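Local coordinates for protein monalysin (Pseudomonas entomophila, PDB 4MKO) that forms pores in host cell membranes as a secreted beta-barrel toxin, contributing to intestinal damage and lethality in Drosophila, at residues 60-65 with 77-82; 72-77 with 127-132; 83-88 with 121-126; 142-147 with 181-186. All blocks are in the same frame, centred on the assembly; numbering follows the deposited sequence. Where two conformers were deposited one is given.

Contact 1. Residues 60-65 with 77-82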
loop_
_atom_site.group_PDB
_atom_site.type_symbol
_atom_site.label_atom_id
_atom_site.label_comp_id
_atom_site.label_asym_id
_atom_site.label_seq_id
_atom_site.Cartn_x
_atom_site.Cartn_y
_atom_site.Cartn_z
ATOM N N GLN A 60 -7.519 3.239 4.756
ATOM C CA GLN A 60 -7.888 4.471 4.072
ATOM C C GLN A 60 -9.388 4.691 4.195
ATOM O O GLN A 60 -10.175 3.752 4.120
ATOM C CB GLN A 60 -7.407 4.500 2.619
ATOM C CG GLN A 60 -8.325 3.826 1.614
ATOM C CD GLN A 60 -7.869 4.046 0.188
ATOM O OE1 GLN A 60 -6.846 4.703 -0.091
ATOM N NE2 GLN A 60 -8.584 3.435 -0.743
ATOM N N TYR A 61 -9.764 5.936 4.404
ATOM C CA TYR A 61 -11.159 6.333 4.609
ATOM C C TYR A 61 -12.097 5.948 3.453
ATOM O O TYR A 61 -11.766 6.177 2.290
ATOM C CB TYR A 61 -11.194 7.843 4.838
ATOM C CG TYR A 61 -12.573 8.381 5.142
ATOM C CD1 TYR A 61 -13.137 8.236 6.407
ATOM C CD2 TYR A 61 -13.320 9.032 4.161
ATOM C CE1 TYR A 61 -14.413 8.733 6.691
ATOM C CE2 TYR A 61 -14.592 9.534 4.433
ATOM C CZ TYR A 61 -15.135 9.377 5.698
ATOM O OH TYR A 61 -16.391 9.859 5.971
ATOM N N VAL A 62 -13.272 5.362 3.779
ATOM C CA VAL A 62 -14.297 5.043 2.782
ATOM C C VAL A 62 -15.494 5.994 3.001
ATOM O O VAL A 62 -15.829 6.765 2.103
ATOM C CB VAL A 62 -14.711 3.544 2.774
ATOM C CG1 VAL A 62 -15.923 3.298 1.868
ATOM C CG2 VAL A 62 -13.547 2.660 2.357
ATOM N N GLU A 63 -16.125 5.942 4.185
ATOM C CA GLU A 63 -17.272 6.790 4.530
ATOM C C GLU A 63 -17.651 6.699 5.999
ATOM O O GLU A 63 -17.131 5.858 6.741
ATOM C CB GLU A 63 -18.492 6.494 3.628
ATOM C CG GLU A 63 -19.085 5.103 3.788
ATOM C CD GLU A 63 -20.402 4.903 3.059
ATOM O OE1 GLU A 63 -21.378 4.455 3.705
ATOM O OE2 GLU A 63 -20.454 5.164 1.836
ATOM N N THR A 64 -18.561 7.587 6.414
ATOM C CA THR A 64 -19.074 7.627 7.777
ATOM C C THR A 64 -20.594 7.543 7.653
ATOM O O THR A 64 -21.159 8.098 6.707
ATOM C CB THR A 64 -18.637 8.906 8.497
ATOM O OG1 THR A 64 -17.219 9.035 8.426
ATOM C CG2 THR A 64 -19.087 8.947 9.945
ATOM N N ILE A 65 -21.232 6.799 8.561
ATOM C CA ILE A 65 -22.690 6.658 8.549
ATOM C C ILE A 65 -23.232 6.640 9.973
ATOM O O ILE A 65 -22.650 5.973 10.840
ATOM C CB ILE A 65 -23.152 5.398 7.733
ATOM C CG1 ILE A 65 -24.693 5.359 7.551
ATOM C CG2 ILE A 65 -22.666 4.088 8.370
ATOM C CD1 ILE A 65 -25.184 5.919 6.279
ATOM N N TYR A 77 -21.703 0.567 -0.070
ATOM C CA TYR A 77 -20.613 1.552 -0.112
ATOM C C TYR A 77 -19.633 1.117 -1.169
ATOM O O TYR A 77 -19.615 -0.062 -1.546
ATOM C CB TYR A 77 -19.924 1.718 1.266
ATOM C CG TYR A 77 -19.625 0.404 1.954
ATOM C CD1 TYR A 77 -18.435 -0.281 1.709
ATOM C CD2 TYR A 77 -20.562 -0.195 2.794
ATOM C CE1 TYR A 77 -18.170 -1.511 2.318
ATOM C CE2 TYR A 77 -20.324 -1.438 3.376
ATOM C CZ TYR A 77 -19.124 -2.090 3.142
ATOM O OH TYR A 77 -18.908 -3.314 3.735
ATOM N N GLN A 78 -18.814 2.051 -1.646
ATOM C CA GLN A 78 -17.863 1.747 -2.693
ATOM C C GLN A 78 -16.485 1.419 -2.164
ATOM O O GLN A 78 -15.891 2.224 -1.448
ATOM C CB GLN A 78 -17.769 2.915 -3.702
ATOM C CG GLN A 78 -19.062 3.203 -4.492
ATOM C CD GLN A 78 -19.550 2.000 -5.257
ATOM O OE1 GLN A 78 -18.918 1.553 -6.216
ATOM N NE2 GLN A 78 -20.650 1.409 -4.801
ATOM N N LEU A 79 -15.977 0.248 -2.527
ATOM C CA LEU A 79 -14.591 -0.130 -2.246
ATOM C C LEU A 79 -13.882 -0.115 -3.591
ATOM O O LEU A 79 -14.532 0.068 -4.627
ATOM C CB LEU A 79 -14.497 -1.517 -1.587
ATOM C CG LEU A 79 -15.159 -1.695 -0.208
ATOM C CD1 LEU A 79 -14.941 -3.111 0.308
ATOM C CD2 LEU A 79 -14.632 -0.693 0.833
ATOM N N THR A 80 -12.557 -0.278 -3.600
ATOM C CA THR A 80 -11.816 -0.332 -4.861
ATOM C C THR A 80 -10.864 -1.517 -4.898
ATOM O O THR A 80 -10.483 -2.063 -3.849
ATOM C CB THR A 80 -11.062 0.990 -5.137
ATOM O OG1 THR A 80 -10.044 1.168 -4.148
ATOM C CG2 THR A 80 -11.981 2.217 -5.192
ATOM N N LYS A 81 -10.476 -1.919 -6.121
ATOM C CA LYS A 81 -9.499 -2.957 -6.388
ATOM C C LYS A 81 -8.439 -2.406 -7.343
ATOM O O LYS A 81 -8.723 -1.459 -8.073
ATOM C CB LYS A 81 -10.134 -4.264 -6.894
ATOM C CG LYS A 81 -10.962 -4.166 -8.170
ATOM C CD LYS A 81 -11.894 -5.381 -8.262
ATOM C CE LYS A 81 -12.917 -5.223 -9.359
ATOM N NZ LYS A 81 -13.827 -6.400 -9.436
ATOM N N GLY A 82 -7.233 -2.983 -7.293
ATOM C CA GLY A 82 -6.090 -2.536 -8.090
ATOM C C GLY A 82 -5.356 -1.424 -7.372
ATOM O O GLY A 82 -5.480 -1.289 -6.148
HETATM O O HOH W 1 -8.934 3.583 -3.722
HETATM O O HOH W 2 -19.074 4.735 -0.601
#
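OG1 of Thr-80 lies 2.7 Å from a water that also accepts from NE2 of Gln-60, 3.0 Å away, joining two side chains too far apart to bond directly. A second water donates to OE2 of Glu-63 (2.8 Å) and accepts from the backbone N of Gln-78 (2.9 Å). The strands run nearly antiparallel, at 173°, yet their axes come no closer than 7.5 Å and no direct hydrogen bond joins them. Val-62 and Glu-63 form a classic beta bulge opposite Ile-140 of strand 136-151, which lets both side chains lean toward strand 72-81 of the region thought to form the pore. Val-62, branched at CB and with CG1 anti to the backbone N (chi1 172°), spreads two methyls: CG1 rests 3.5 Å from O of Gln-78, CG2 meets CD2 of Leu-79 at 3.8 Å, the side chains crossing at about a right angle. The extended Glu-63 chain brings OE2 within 3.5 Å of CB of Tyr-77, its carboxylate tilted 61° to the ring.

Contact 2. Residues 72-77 with 127-132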
loop_
_atom_site.group_PDB
_atom_site.type_symbol
_atom_site.label_atom_id
_atom_site.label_comp_id
_atom_site.label_asym_id
_atom_site.label_seq_id
_atom_site.Cartn_x
_atom_site.Cartn_y
_atom_site.Cartn_z
ATOM N N THR A 72 -32.358 -1.279 11.277
ATOM C CA THR A 72 -31.450 -2.256 10.691
ATOM C C THR A 72 -31.479 -1.989 9.182
ATOM O O THR A 72 -32.567 -1.912 8.603
ATOM C CB THR A 72 -31.869 -3.697 11.048
ATOM O OG1 THR A 72 -31.780 -3.855 12.462
ATOM C CG2 THR A 72 -30.975 -4.741 10.384
ATOM N N THR A 73 -30.303 -1.827 8.544
ATOM C CA THR A 73 -30.260 -1.580 7.098
ATOM C C THR A 73 -29.069 -2.264 6.441
ATOM O O THR A 73 -28.037 -2.448 7.086
ATOM C CB THR A 73 -30.278 -0.057 6.787
ATOM O OG1 THR A 73 -30.496 0.147 5.393
ATOM C CG2 THR A 73 -28.989 0.682 7.212
ATOM N N THR A 74 -29.208 -2.610 5.156
ATOM C CA THR A 74 -28.101 -3.154 4.375
ATOM C C THR A 74 -27.419 -1.963 3.708
ATOM O O THR A 74 -27.922 -1.413 2.730
ATOM C CB THR A 74 -28.590 -4.245 3.404
ATOM O OG1 THR A 74 -29.150 -5.299 4.180
ATOM C CG2 THR A 74 -27.461 -4.803 2.526
ATOM N N LEU A 75 -26.297 -1.532 4.278
ATOM C CA LEU A 75 -25.544 -0.400 3.773
ATOM C C LEU A 75 -24.699 -0.783 2.571
ATOM O O LEU A 75 -23.961 -1.752 2.643
ATOM C CB LEU A 75 -24.648 0.167 4.900
ATOM C CG LEU A 75 -24.022 1.529 4.619
ATOM C CD1 LEU A 75 -25.059 2.655 4.767
ATOM C CD2 LEU A 75 -22.893 1.794 5.564
ATOM N N SER A 76 -24.798 -0.008 1.478
ATOM C CA SER A 76 -23.998 -0.185 0.261
ATOM C C SER A 76 -22.946 0.921 0.247
ATOM O O SER A 76 -23.263 2.087 0.505
ATOM C CB SER A 76 -24.864 -0.056 -0.991
ATOM O OG SER A 76 -25.596 -1.241 -1.241
ATOM N N TYR A 77 -21.703 0.567 -0.070
ATOM C CA TYR A 77 -20.613 1.552 -0.112
ATOM C C TYR A 77 -19.633 1.117 -1.169
ATOM O O TYR A 77 -19.615 -0.062 -1.546
ATOM C CB TYR A 77 -19.924 1.718 1.266
ATOM C CG TYR A 77 -19.625 0.404 1.954
ATOM C CD1 TYR A 77 -18.435 -0.281 1.709
ATOM C CD2 TYR A 77 -20.562 -0.195 2.794
ATOM C CE1 TYR A 77 -18.170 -1.511 2.318
ATOM C CE2 TYR A 77 -20.324 -1.438 3.376
ATOM C CZ TYR A 77 -19.124 -2.090 3.142
ATOM O OH TYR A 77 -18.908 -3.314 3.735
ATOM N N THR A 127 -19.189 -2.327 -5.485
ATOM C CA THR A 127 -20.116 -2.179 -4.381
ATOM C C THR A 127 -19.923 -3.307 -3.383
ATOM O O THR A 127 -19.872 -4.483 -3.765
ATOM C CB THR A 127 -21.574 -2.146 -4.917
ATOM O OG1 THR A 127 -21.659 -1.156 -5.943
ATOM C CG2 THR A 127 -22.610 -1.852 -3.824
ATOM N N ASP A 128 -19.861 -2.943 -2.105
ATOM C CA ASP A 128 -19.816 -3.905 -1.020
ATOM C C ASP A 128 -20.962 -3.569 -0.067
ATOM O O ASP A 128 -21.389 -2.412 -0.004
ATOM C CB ASP A 128 -18.452 -3.903 -0.311
ATOM C CG ASP A 128 -18.285 -5.065 0.641
ATOM O OD1 ASP A 128 -18.542 -6.212 0.223
ATOM O OD2 ASP A 128 -17.872 -4.831 1.800
ATOM N N THR A 129 -21.520 -4.583 0.601
ATOM C CA THR A 129 -22.632 -4.344 1.524
ATOM C C THR A 129 -22.372 -4.979 2.866
ATOM O O THR A 129 -21.713 -6.013 2.924
ATOM C CB THR A 129 -23.981 -4.882 0.946
ATOM O OG1 THR A 129 -23.935 -6.307 0.855
ATOM C CG2 THR A 129 -24.359 -4.264 -0.415
ATOM N N THR A 130 -22.931 -4.382 3.936
ATOM C CA THR A 130 -22.916 -4.899 5.303
ATOM C C THR A 130 -24.255 -4.556 5.960
ATOM O O THR A 130 -24.665 -3.389 5.950
ATOM C CB THR A 130 -21.717 -4.364 6.128
ATOM O OG1 THR A 130 -20.505 -4.715 5.461
ATOM C CG2 THR A 130 -21.674 -4.944 7.547
ATOM N N GLU A 131 -24.920 -5.565 6.544
ATOM C CA GLU A 131 -26.161 -5.320 7.277
ATOM C C GLU A 131 -25.720 -4.723 8.605
ATOM O O GLU A 131 -24.854 -5.290 9.276
ATOM C CB GLU A 131 -26.985 -6.605 7.477
ATOM C CG GLU A 131 -28.362 -6.299 8.048
ATOM C CD GLU A 131 -29.262 -7.499 8.266
ATOM O OE1 GLU A 131 -30.296 -7.597 7.567
ATOM O OE2 GLU A 131 -28.953 -8.326 9.155
ATOM N N MET A 132 -26.214 -3.525 8.918
ATOM C CA MET A 132 -25.822 -2.817 10.128
ATOM C C MET A 132 -27.062 -2.353 10.884
ATOM O O MET A 132 -28.114 -2.127 10.275
ATOM C CB MET A 132 -24.955 -1.597 9.766
ATOM C CG MET A 132 -23.615 -1.949 9.133
ATOM S SD MET A 132 -22.785 -0.454 8.566
ATOM C CE MET A 132 -22.319 0.272 10.133
HETATM O O HOH W 3 -31.070 -5.389 6.159
#
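The ring of Tyr-77 carries the carbonyl O of Asp-128 over the centre of one face, 3.6 Å above the plane, and meets OG1 of Thr-130 at its edge. Its CG stands between the backbone N and carbonyl carbon (chi1 45°), which lays the ring across the partner strand and sends OH 2.7 Å from OG1 of Thr-130. The Asp-128 side chain runs beside the ring, its carboxylate turned 84° to it; OD2 is 2.7 Å from OH, at most a weak bond, since the one hydroxyl proton may go elsewhere. Six backbone hydrogen bonds tie the pairs Thr-73/Met-132, Leu-75/Thr-130 and Tyr-77/Asp-128. On the mixed sheet face that bears Tyr-77, CD2 of Leu-75 touches SD of Met-132 at 3.8 Å. The face of Thr-74, Ser-76, Thr-129 and Glu-131 is polar and exposed: CG2 of Thr-74 packs 3.8 Å from CB of Thr-129, and a water links OG1 of Thr-74 to OE1 of Glu-131. Such a two-stranded antiparallel ribbon is consistent with strands proposed to enter the pore barrel. The mixed face lies against the larger sheet: Leu-75 on Ile-140, Met-132 on Phe-138, while Arg-187 bonds Tyr-77 OH and Thr-130 OG1.

Contact 3. Residues 83-88 with 121-126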
loop_
_atom_site.group_PDB
_atom_site.type_symbol
_atom_site.label_atom_id
_atom_site.label_comp_id
_atom_site.label_asym_id
_atom_site.label_seq_id
_atom_site.Cartn_x
_atom_site.Cartn_y
_atom_site.Cartn_z
ATOM N N HIS A 83 -4.620 -0.576 -8.115
ATOM C CA HIS A 83 -3.950 0.563 -7.469
ATOM C C HIS A 83 -4.983 1.487 -6.807
ATOM O O HIS A 83 -6.128 1.589 -7.280
ATOM C CB HIS A 83 -3.070 1.329 -8.477
ATOM C CG HIS A 83 -1.813 0.598 -8.826
ATOM N ND1 HIS A 83 -1.815 -0.450 -9.733
ATOM C CD2 HIS A 83 -0.560 0.749 -8.338
ATOM C CE1 HIS A 83 -0.559 -0.872 -9.794
ATOM N NE2 HIS A 83 0.231 -0.173 -8.979
ATOM N N THR A 84 -4.603 2.140 -5.690
ATOM C CA THR A 84 -5.539 3.028 -4.987
ATOM C C THR A 84 -5.884 4.267 -5.815
ATOM O O THR A 84 -5.084 4.688 -6.648
ATOM C CB THR A 84 -4.979 3.474 -3.632
ATOM O OG1 THR A 84 -3.877 4.357 -3.870
ATOM C CG2 THR A 84 -4.582 2.305 -2.750
ATOM N N ARG A 85 -7.044 4.886 -5.534
ATOM C CA ARG A 85 -7.427 6.109 -6.225
ATOM C C ARG A 85 -6.373 7.196 -5.962
ATOM O O ARG A 85 -5.984 7.889 -6.896
ATOM C CB ARG A 85 -8.812 6.593 -5.766
ATOM C CG ARG A 85 -9.405 7.696 -6.661
ATOM C CD ARG A 85 -9.883 7.165 -8.015
ATOM N NE ARG A 85 -11.097 6.344 -7.921
ATOM C CZ ARG A 85 -11.552 5.560 -8.899
ATOM N NH1 ARG A 85 -10.881 5.452 -10.041
ATOM N NH2 ARG A 85 -12.666 4.859 -8.731
ATOM N N SER A 86 -5.882 7.305 -4.707
ATOM C CA SER A 86 -4.854 8.299 -4.373
ATOM C C SER A 86 -3.566 8.071 -5.144
ATOM O O SER A 86 -2.997 9.047 -5.640
ATOM C CB SER A 86 -4.579 8.332 -2.876
ATOM O OG SER A 86 -5.741 8.710 -2.161
ATOM N N PHE A 87 -3.110 6.795 -5.273
ATOM C CA PHE A 87 -1.889 6.528 -6.037
ATOM C C PHE A 87 -2.076 6.973 -7.483
ATOM O O PHE A 87 -1.219 7.686 -8.015
ATOM C CB PHE A 87 -1.458 5.056 -5.988
ATOM C CG PHE A 87 -0.293 4.759 -6.901
ATOM C CD1 PHE A 87 0.998 5.134 -6.553
ATOM C CD2 PHE A 87 -0.496 4.163 -8.146
ATOM C CE1 PHE A 87 2.074 4.884 -7.407
ATOM C CE2 PHE A 87 0.585 3.889 -8.994
ATOM C CZ PHE A 87 1.864 4.251 -8.620
ATOM N N GLU A 88 -3.199 6.558 -8.110
ATOM C CA GLU A 88 -3.528 6.892 -9.505
ATOM C C GLU A 88 -3.545 8.382 -9.782
ATOM O O GLU A 88 -2.964 8.818 -10.775
ATOM C CB GLU A 88 -4.860 6.251 -9.917
ATOM C CG GLU A 88 -4.674 4.817 -10.352
ATOM C CD GLU A 88 -5.542 4.366 -11.511
ATOM O OE1 GLU A 88 -6.661 4.897 -11.693
ATOM O OE2 GLU A 88 -5.093 3.456 -12.235
ATOM N N SER A 121 -3.804 -3.777 -11.361
ATOM C CA SER A 121 -4.327 -3.014 -12.485
ATOM C C SER A 121 -4.732 -1.608 -12.043
ATOM O O SER A 121 -4.402 -1.162 -10.929
ATOM C CB SER A 121 -5.511 -3.763 -13.109
ATOM O OG SER A 121 -5.854 -3.225 -14.377
ATOM N N THR A 122 -5.454 -0.892 -12.923
ATOM C CA THR A 122 -5.958 0.436 -12.631
ATOM C C THR A 122 -7.079 0.342 -11.599
ATOM O O THR A 122 -7.711 -0.716 -11.483
ATOM C CB THR A 122 -6.427 1.129 -13.928
ATOM O OG1 THR A 122 -7.424 0.319 -14.551
ATOM C CG2 THR A 122 -5.271 1.405 -14.900
ATOM N N THR A 123 -7.317 1.438 -10.853
ATOM C CA THR A 123 -8.372 1.525 -9.844
ATOM C C THR A 123 -9.735 1.195 -10.472
ATOM O O THR A 123 -10.113 1.770 -11.509
ATOM C CB THR A 123 -8.458 2.934 -9.218
ATOM O OG1 THR A 123 -7.148 3.440 -8.930
ATOM C CG2 THR A 123 -9.305 2.956 -7.950
ATOM N N GLN A 124 -10.443 0.261 -9.831
ATOM C CA GLN A 124 -11.782 -0.145 -10.242
ATOM C C GLN A 124 -12.668 -0.171 -8.998
ATOM O O GLN A 124 -12.340 -0.845 -8.025
ATOM C CB GLN A 124 -11.758 -1.515 -10.957
ATOM C CG GLN A 124 -13.131 -2.008 -11.442
ATOM C CD GLN A 124 -13.763 -1.103 -12.479
ATOM O OE1 GLN A 124 -13.266 -0.953 -13.602
ATOM N NE2 GLN A 124 -14.877 -0.480 -12.122
ATOM N N SER A 125 -13.763 0.602 -9.020
ATOM C CA SER A 125 -14.700 0.650 -7.897
ATOM C C SER A 125 -15.653 -0.545 -7.965
ATOM O O SER A 125 -15.921 -1.068 -9.055
ATOM C CB SER A 125 -15.498 1.950 -7.910
ATOM O OG SER A 125 -16.348 2.005 -9.043
ATOM N N PHE A 126 -16.144 -0.985 -6.805
ATOM C CA PHE A 126 -17.110 -2.080 -6.691
ATOM C C PHE A 126 -17.933 -1.863 -5.447
ATOM O O PHE A 126 -17.449 -1.273 -4.474
ATOM C CB PHE A 126 -16.471 -3.480 -6.729
ATOM C CG PHE A 126 -15.656 -3.875 -5.524
ATOM C CD1 PHE A 126 -14.327 -3.476 -5.400
ATOM C CD2 PHE A 126 -16.199 -4.688 -4.534
ATOM C CE1 PHE A 126 -13.568 -3.866 -4.296
ATOM C CE2 PHE A 126 -15.439 -5.076 -3.427
ATOM C CZ PHE A 126 -14.122 -4.672 -3.321
HETATM O O HOH W 4 -13.691 2.768 -10.886
HETATM O O HOH W 5 -9.021 3.830 -12.880
#
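His-83 grips the carbonyl O of Ser-121 twice, through its backbone N and its ring ND1, both 2.9 Å away and arriving from opposite faces of the carbonyl plane. With CG beside the backbone N (chi1 -74°) the imidazole folds back along its own main chain, and the acceptor falls in the ring plane; histidine suits the place because a ring N-H can work alongside the amide. The His-83 carbonyl O accepts from OG1 of Thr-123 at 2.7 Å, the hydroxyl standing above that carbonyl's plane. Thr-84 is the N-cap of helix 85-90: its OG1 accepts from N of Phe-87. Arg-85, bent at its second and third torsions, curls over Thr-123, whose CG2 sits 3.5 Å above the centre of one guanidinium face, and NH2 gives a hydrogen to a water that also accepts from N of Ser-125. Glu-88 slides past Thr-123 in the opposite direction; OE2 takes a weak bond from N of Thr-123 (3.3 Å), and a water donates to OE1 and to O of Thr-123. These bonds join the first turn of the helix to the loop entering strand 124-133. Outside the pair, Thr-84 N bonds O of Ala-181 of strand 173-191, and Phe-87 packs edge-to-face on Tyr-95 and against Trp-201 of helix 201-211.

Contact 4. Residues 142-147 with 181-186. With ACT (acetate ion), chain J.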
loop_
_atom_site.group_PDB
_atom_site.type_symbol
_atom_site.label_atom_id
_atom_site.label_comp_id
_atom_site.label_asym_id
_atom_site.label_seq_id
_atom_site.Cartn_x
_atom_site.Cartn_y
_atom_site.Cartn_z
ATOM N N GLN A 142 -10.841 0.912 4.207
ATOM C CA GLN A 142 -10.370 -0.231 3.407
ATOM C C GLN A 142 -8.851 -0.348 3.591
ATOM O O GLN A 142 -8.150 0.669 3.618
ATOM C CB GLN A 142 -10.697 -0.080 1.922
ATOM C CG GLN A 142 -10.371 -1.340 1.100
ATOM C CD GLN A 142 -10.846 -1.328 -0.329
ATOM O OE1 GLN A 142 -11.374 -0.332 -0.847
ATOM N NE2 GLN A 142 -10.675 -2.453 -0.996
ATOM N N VAL A 143 -8.360 -1.589 3.669
ATOM C CA VAL A 143 -6.919 -1.855 3.817
ATOM C C VAL A 143 -6.193 -1.509 2.532
ATOM O O VAL A 143 -6.564 -1.972 1.439
ATOM C CB VAL A 143 -6.643 -3.333 4.231
ATOM C CG1 VAL A 143 -5.147 -3.645 4.201
ATOM C CG2 VAL A 143 -7.253 -3.660 5.602
ATOM N N VAL A 144 -5.115 -0.735 2.682
ATOM C CA VAL A 144 -4.209 -0.360 1.596
ATOM C C VAL A 144 -2.860 -1.028 1.845
ATOM O O VAL A 144 -2.318 -0.959 2.959
ATOM C CB VAL A 144 -4.041 1.166 1.480
ATOM C CG1 VAL A 144 -2.963 1.525 0.455
ATOM C CG2 VAL A 144 -5.360 1.843 1.111
ATOM N N LEU A 145 -2.319 -1.668 0.802
ATOM C CA LEU A 145 -1.008 -2.301 0.821
ATOM C C LEU A 145 -0.045 -1.374 0.112
ATOM O O LEU A 145 -0.282 -0.992 -1.034
ATOM C CB LEU A 145 -1.022 -3.702 0.161
ATOM C CG LEU A 145 -2.018 -4.699 0.769
ATOM C CD1 LEU A 145 -2.174 -5.951 -0.117
ATOM C CD2 LEU A 145 -1.636 -5.070 2.229
ATOM N N VAL A 146 1.026 -0.987 0.813
ATOM C CA VAL A 146 2.040 -0.050 0.308
ATOM C C VAL A 146 3.352 -0.755 0.011
ATOM O O VAL A 146 3.869 -1.499 0.855
ATOM C CB VAL A 146 2.253 1.144 1.282
ATOM C CG1 VAL A 146 3.228 2.169 0.690
ATOM C CG2 VAL A 146 0.915 1.815 1.631
ATOM N N TYR A 147 3.920 -0.457 -1.171
ATOM C CA TYR A 147 5.167 -1.059 -1.651
ATOM C C TYR A 147 6.223 -0.006 -1.929
ATOM O O TYR A 147 5.890 1.106 -2.359
ATOM C CB TYR A 147 4.888 -1.866 -2.957
ATOM C CG TYR A 147 3.845 -2.934 -2.741
ATOM C CD1 TYR A 147 2.486 -2.624 -2.787
ATOM C CD2 TYR A 147 4.207 -4.217 -2.339
ATOM C CE1 TYR A 147 1.518 -3.577 -2.492
ATOM C CE2 TYR A 147 3.244 -5.189 -2.062
ATOM C CZ TYR A 147 1.899 -4.853 -2.118
ATOM O OH TYR A 147 0.932 -5.790 -1.852
ATOM N N ALA A 181 0.743 1.930 -4.151
ATOM C CA ALA A 181 -0.247 1.377 -3.232
ATOM C C ALA A 181 -1.396 0.732 -3.998
ATOM O O ALA A 181 -1.823 1.245 -5.032
ATOM C CB ALA A 181 -0.769 2.471 -2.320
ATOM N N ILE A 182 -1.855 -0.411 -3.497
ATOM C CA ILE A 182 -2.982 -1.177 -4.034
ATOM C C ILE A 182 -3.901 -1.474 -2.848
ATOM O O ILE A 182 -3.477 -1.351 -1.691
ATOM C CB ILE A 182 -2.529 -2.486 -4.774
ATOM C CG1 ILE A 182 -1.974 -3.570 -3.790
ATOM C CG2 ILE A 182 -1.525 -2.188 -5.926
ATOM C CD1 ILE A 182 -1.651 -4.943 -4.380
ATOM N N THR A 183 -5.140 -1.886 -3.116
ATOM C CA THR A 183 -6.025 -2.261 -2.013
ATOM C C THR A 183 -6.075 -3.762 -1.846
ATOM O O THR A 183 -5.754 -4.522 -2.770
ATOM C CB THR A 183 -7.460 -1.783 -2.265
ATOM O OG1 THR A 183 -7.804 -2.072 -3.623
ATOM C CG2 THR A 183 -7.671 -0.309 -1.932
ATOM N N GLN A 184 -6.529 -4.181 -0.662
ATOM C CA GLN A 184 -6.808 -5.576 -0.305
ATOM C C GLN A 184 -8.333 -5.666 -0.148
ATOM O O GLN A 184 -8.965 -4.676 0.220
ATOM C CB GLN A 184 -6.129 -5.931 1.031
ATOM C CG GLN A 184 -6.160 -7.414 1.374
ATOM C CD GLN A 184 -5.383 -7.715 2.623
ATOM O OE1 GLN A 184 -5.497 -7.029 3.647
ATOM N NE2 GLN A 184 -4.608 -8.772 2.581
ATOM N N ARG A 185 -8.912 -6.852 -0.385
ATOM C CA ARG A 185 -10.354 -7.091 -0.226
ATOM C C ARG A 185 -10.666 -7.263 1.277
ATOM O O ARG A 185 -11.082 -8.334 1.732
ATOM C CB ARG A 185 -10.797 -8.305 -1.056
ATOM C CG ARG A 185 -12.322 -8.353 -1.202
ATOM C CD ARG A 185 -12.802 -9.250 -2.327
ATOM N NE ARG A 185 -12.339 -10.625 -2.190
ATOM C CZ ARG A 185 -13.019 -11.597 -1.598
ATOM N NH1 ARG A 185 -14.199 -11.347 -1.043
ATOM N NH2 ARG A 185 -12.517 -12.826 -1.541
ATOM N N LYS A 186 -10.438 -6.177 2.035
ATOM C CA LYS A 186 -10.618 -6.134 3.477
ATOM C C LYS A 186 -11.051 -4.732 3.883
ATOM O O LYS A 186 -10.440 -3.739 3.461
ATOM C CB LYS A 186 -9.290 -6.508 4.135
ATOM C CG LYS A 186 -9.372 -6.903 5.581
ATOM C CD LYS A 186 -8.080 -7.561 6.052
ATOM C CE LYS A 186 -7.904 -8.974 5.540
ATOM N NZ LYS A 186 -6.711 -9.621 6.140
HETATM C C ACT J . -6.624 -12.984 4.176
HETATM O O ACT J . -6.245 -12.009 4.852
HETATM O OXT ACT J . -5.912 -13.614 3.343
HETATM C CH3 ACT J . -8.070 -13.447 4.393
#
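NE2 of Gln-142 donates to the carbonyl O of Gln-184 at 3.1 Å, in the plane of its own amide but from above the plane of the carbonyl. The extended Gln-142 chain, with CG anti to N (chi1 -173°), carries the amide across Thr-183 at about a right angle. Val-143 holds the partner chain by both backbone polar atoms, its O accepting from N of Gln-184 and its N donating to O of Lys-186; an inverse gamma turn centred on Arg-185 lies between these two residues. CG2 of Val-143 packs 3.8 Å from CB of Lys-186, the side chains running alongside. The antiparallel hydrogen-bonded pair is Leu-145/Ile-182, and the ring edge of Tyr-147 receives CG1 of Ile-182 at CE1 (3.7 Å). On the face opposite Leu-145 and Ile-182, CG1 of Val-144 meets the small CB of Ala-181 at 3.7 Å. Second-shell bonds fix the polar ends: Thr-80 O accepts from both Gln-142 NE2 and Thr-183 OG1, Asn-105 holds Tyr-147 OH, and Lys-186 NZ pairs with Asp-17 and an acetate, probably from crystallisation. Strand 136-151 lies between strand 173-191 and strand 46-67, with Trp-201 of helix 201-211 against Val-146 and Ala-181.

Overall arrangement
Contacts 1, 2 and 3 all involve the two-stranded ribbon of the probable pore-forming region, whereas contact 4 lies within the larger sheet, its centre about 5 Å from the centre of the chain. Contact 2 is the outermost, its centre about 25 Å from that of the chain and about 12 Å from that of contact 1, with which it shares Tyr-77. Contact 1 lays the ribbon on the sheet, a tie that Thr-80 O and Thr-183 OG1, 2.7 Å apart, extend to contact 4. Contact 3 ties the ribbon's inner end to the following helix and reaches contact 4 through Thr-84 N and Ala-181 O, 3.0 Å apart. A bound mercury ion lies about 4 Å from the Leu-145 side chain.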